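Putative signal transduction protein with CBS domains (Kribbella flavida, PDB 4NOC) is of unknown function but, as a protein with a pair of CBS domains, may sense a small ligand such as an adenine nucleotide in signalling. Local coordinates at residues P103-K106 with H107-V111. Residues are numbered along the deposited sequence; the frame is centred on the assembly and turned at random.
With SO4 (sulfate ion), chain E.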
ATOM      1  N   PRO A 103       9.141   4.506   9.118  1.00 33.64           N
ATOM      2  CA  PRO A 103       9.030   5.130  10.436  1.00 26.86           C
ATOM      3  C   PRO A 103       8.687   4.046  11.443  1.00 25.08           C
ATOM      4  O   PRO A 103       7.936   3.130  11.119  1.00 27.26           O
ATOM      5  CB  PRO A 103       7.854   6.105  10.280  1.00 28.68           C
ATOM      6  CG  PRO A 103       7.597   6.195   8.764  1.00 32.59           C
ATOM      7  CD  PRO A 103       8.026   4.868   8.224  1.00 31.62           C
ATOM      8  N   VAL A 104       9.249   4.157  12.640  1.00 30.54           N
ATOM      9  CA  VAL A 104       9.089   3.171  13.702  1.00 25.07           C
ATOM     10  C   VAL A 104       8.600   3.921  14.928  1.00 35.91           C
ATOM     11  O   VAL A 104       9.304   4.821  15.414  1.00 25.44           O
ATOM     12  CB  VAL A 104      10.456   2.559  14.086  1.00 26.53           C
ATOM     13  CG1 VAL A 104      10.296   1.578  15.246  1.00 26.80           C
ATOM     14  CG2 VAL A 104      11.128   1.897  12.879  1.00 27.50           C
ATOM     15  N   VAL A 105       7.419   3.562  15.431  1.00 23.72           N
ATOM     16  CA  VAL A 105       6.860   4.221  16.614  1.00 23.67           C
ATOM     17  C   VAL A 105       7.179   3.426  17.883  1.00 28.52           C
ATOM     18  O   VAL A 105       7.277   2.195  17.848  1.00 28.01           O
ATOM     19  CB  VAL A 105       5.316   4.444  16.478  1.00 25.42           C
ATOM     20  CG1 VAL A 105       4.995   5.221  15.195  1.00 23.76           C
ATOM     21  CG2 VAL A 105       4.556   3.117  16.475  1.00 22.27           C
ATOM     22  N   LYS A 106       7.374   4.124  18.997  1.00 31.45           N
ATOM     23  CA  LYS A 106       7.613   3.464  20.271  1.00 35.40           C
ATOM     24  C   LYS A 106       6.363   2.716  20.699  1.00 33.09           C
ATOM     25  O   LYS A 106       5.244   3.212  20.511  1.00 34.48           O
ATOM     26  CB  LYS A 106       7.988   4.486  21.351  1.00 34.51           C
ATOM     27  CG  LYS A 106       9.319   5.166  21.084  1.00 37.48           C
ATOM     28  CD  LYS A 106       9.647   6.252  22.114  1.00 32.41           C
ATOM     29  CE  LYS A 106      10.880   7.021  21.655  1.00 46.03           C
ATOM     30  NZ  LYS A 106      11.442   7.896  22.713  1.00 56.84           N
ATOM     31  N   HIS A 107       6.561   1.549  21.307  1.00 34.76           N
ATOM     32  CA  HIS A 107       5.447   0.699  21.711  1.00 35.09           C
ATOM     33  C   HIS A 107       4.477   1.402  22.656  1.00 31.78           C
ATOM     34  O   HIS A 107       3.282   1.118  22.615  1.00 29.38           O
ATOM     35  CB  HIS A 107       5.956  -0.588  22.365  1.00 33.51           C
ATOM     36  CG  HIS A 107       6.469  -0.387  23.757  1.00 37.74           C
ATOM     37  ND1 HIS A 107       7.713   0.151  24.020  1.00 39.66           N
ATOM     38  CD2 HIS A 107       5.900  -0.634  24.962  1.00 36.79           C
ATOM     39  CE1 HIS A 107       7.886   0.233  25.327  1.00 38.59           C
ATOM     40  NE2 HIS A 107       6.802  -0.235  25.921  1.00 49.71           N
ATOM     41  N   ASP A 108       4.960   2.316  23.498  1.00 31.08           N
ATOM     42  CA  ASP A 108       4.025   2.997  24.392  1.00 32.00           C
ATOM     43  C   ASP A 108       3.437   4.302  23.860  1.00 36.63           C
ATOM     44  O   ASP A 108       2.792   5.037  24.618  1.00 35.98           O
ATOM     45  CB  ASP A 108       4.592   3.198  25.793  1.00 37.21           C
ATOM     46  CG  ASP A 108       5.987   3.761  25.780  1.00 49.60           C
ATOM     47  OD1 ASP A 108       6.436   4.229  24.710  1.00 48.13           O
ATOM     48  OD2 ASP A 108       6.631   3.740  26.850  1.00 61.50           O
ATOM     49  N   ASP A 109       3.638   4.591  22.574  1.00 27.94           N
ATOM     50  CA  ASP A 109       2.950   5.720  21.956  1.00 26.53           C
ATOM     51  C   ASP A 109       1.429   5.554  22.075  1.00 35.47           C
ATOM     52  O   ASP A 109       0.913   4.432  21.986  1.00 30.59           O
ATOM     53  CB  ASP A 109       3.273   5.790  20.467  1.00 24.66           C
ATOM     54  CG  ASP A 109       4.579   6.476  20.187  1.00 29.24           C
ATOM     55  OD1 ASP A 109       5.242   6.930  21.145  1.00 26.89           O
ATOM     56  OD2 ASP A 109       4.921   6.584  18.992  1.00 28.37           O
ATOM     57  N   THR A 110       0.710   6.667  22.217  1.00 34.28           N
ATOM     58  CA  THR A 110      -0.758   6.630  22.235  1.00 27.85           C
ATOM     59  C   THR A 110      -1.306   6.575  20.834  1.00 30.22           C
ATOM     60  O   THR A 110      -0.580   6.791  19.857  1.00 37.58           O
ATOM     61  CB  THR A 110      -1.350   7.864  22.913  1.00 27.07           C
ATOM     62  OG1 THR A 110      -0.999   9.027  22.151  1.00 28.95           O
ATOM     63  CG2 THR A 110      -0.808   7.996  24.373  1.00 29.74           C
ATOM     64  N   VAL A 111      -2.590   6.262  20.737  1.00 26.18           N
ATOM     65  CA  VAL A 111      -3.291   6.231  19.453  1.00 27.46           C
ATOM     66  C   VAL A 111      -3.232   7.611  18.780  1.00 26.35           C
ATOM     67  O   VAL A 111      -3.034   7.709  17.575  1.00 23.26           O
ATOM     68  CB  VAL A 111      -4.773   5.837  19.647  1.00 30.80           C
ATOM     69  CG1 VAL A 111      -5.490   5.817  18.330  1.00 31.98           C
ATOM     70  CG2 VAL A 111      -4.867   4.480  20.284  1.00 36.20           C
TER
HETATM   71  S   SO4 E 201      10.750   1.547  23.078  0.89 74.71           S
HETATM   72  O1  SO4 E 201      11.093   2.960  23.204  0.89 75.60           O
HETATM   73  O2  SO4 E 201      11.068   0.855  24.333  0.89 74.35           O
HETATM   74  O3  SO4 E 201       9.331   1.418  22.746  0.89 69.43           O
HETATM   75  O4  SO4 E 201      11.554   0.966  22.008  0.89 78.81           O
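Asp109 folds back over Lys106 and Val105 where strand 104-106 ends, and the backbone evidence identifies a type I beta turn from Lys106 to Asp109. Its closing bond runs from Asp109 N to Lys106 O, 3.0 Å long and nearly straight at the hydrogen (163°), although the donor stands 54° out of the carbonyl plane. The tight part lies where the Asp109 carboxylate packs against the end of the strand. With CG beside its own backbone N (chi1 -83°), Asp109 lays its carboxylate back along the strand end, bringing OD2 to 3.3 Å from Val105 CB, while OD1 stays 3.7 Å from Lys106 CB. With the carboxylate of Asp109 cut back to an alanine, the contact on Val105 CB would probably be lost and a gap opened beside Lys106.

The other side is looser: Lys106 and Asp108 are exposed, whereas Val105 is buried. The Lys106 chain runs extended beyond CG, and its NZ remains 6.5 Å from Asp108 OD1, too far for a salt bridge. Here a sulfate, probably from the crystallisation liquor, has settled: its O3 accepts a bond from His107 N at 3.1 Å and another from His107 ND1, whose 2.4 Å length is too short to be taken literally. O3 lies near the imidazole plane at the ring edge, whereas Asp108 CG sits 4.0 Å above one face, offset toward the rim.

Within the second CBS domain, the turn leads from strand 104-106 into helix 111-121, which Thr110 N-caps. Val105 touches Val128 of strand 125-130 and Ile117 of that helix, Asp109 touches Val114 and Ile117, and backbone hydrogen bonds of His107 with Glu7 and of Asp109 with Gly6 tie the turn to the N-terminal helix 6-9.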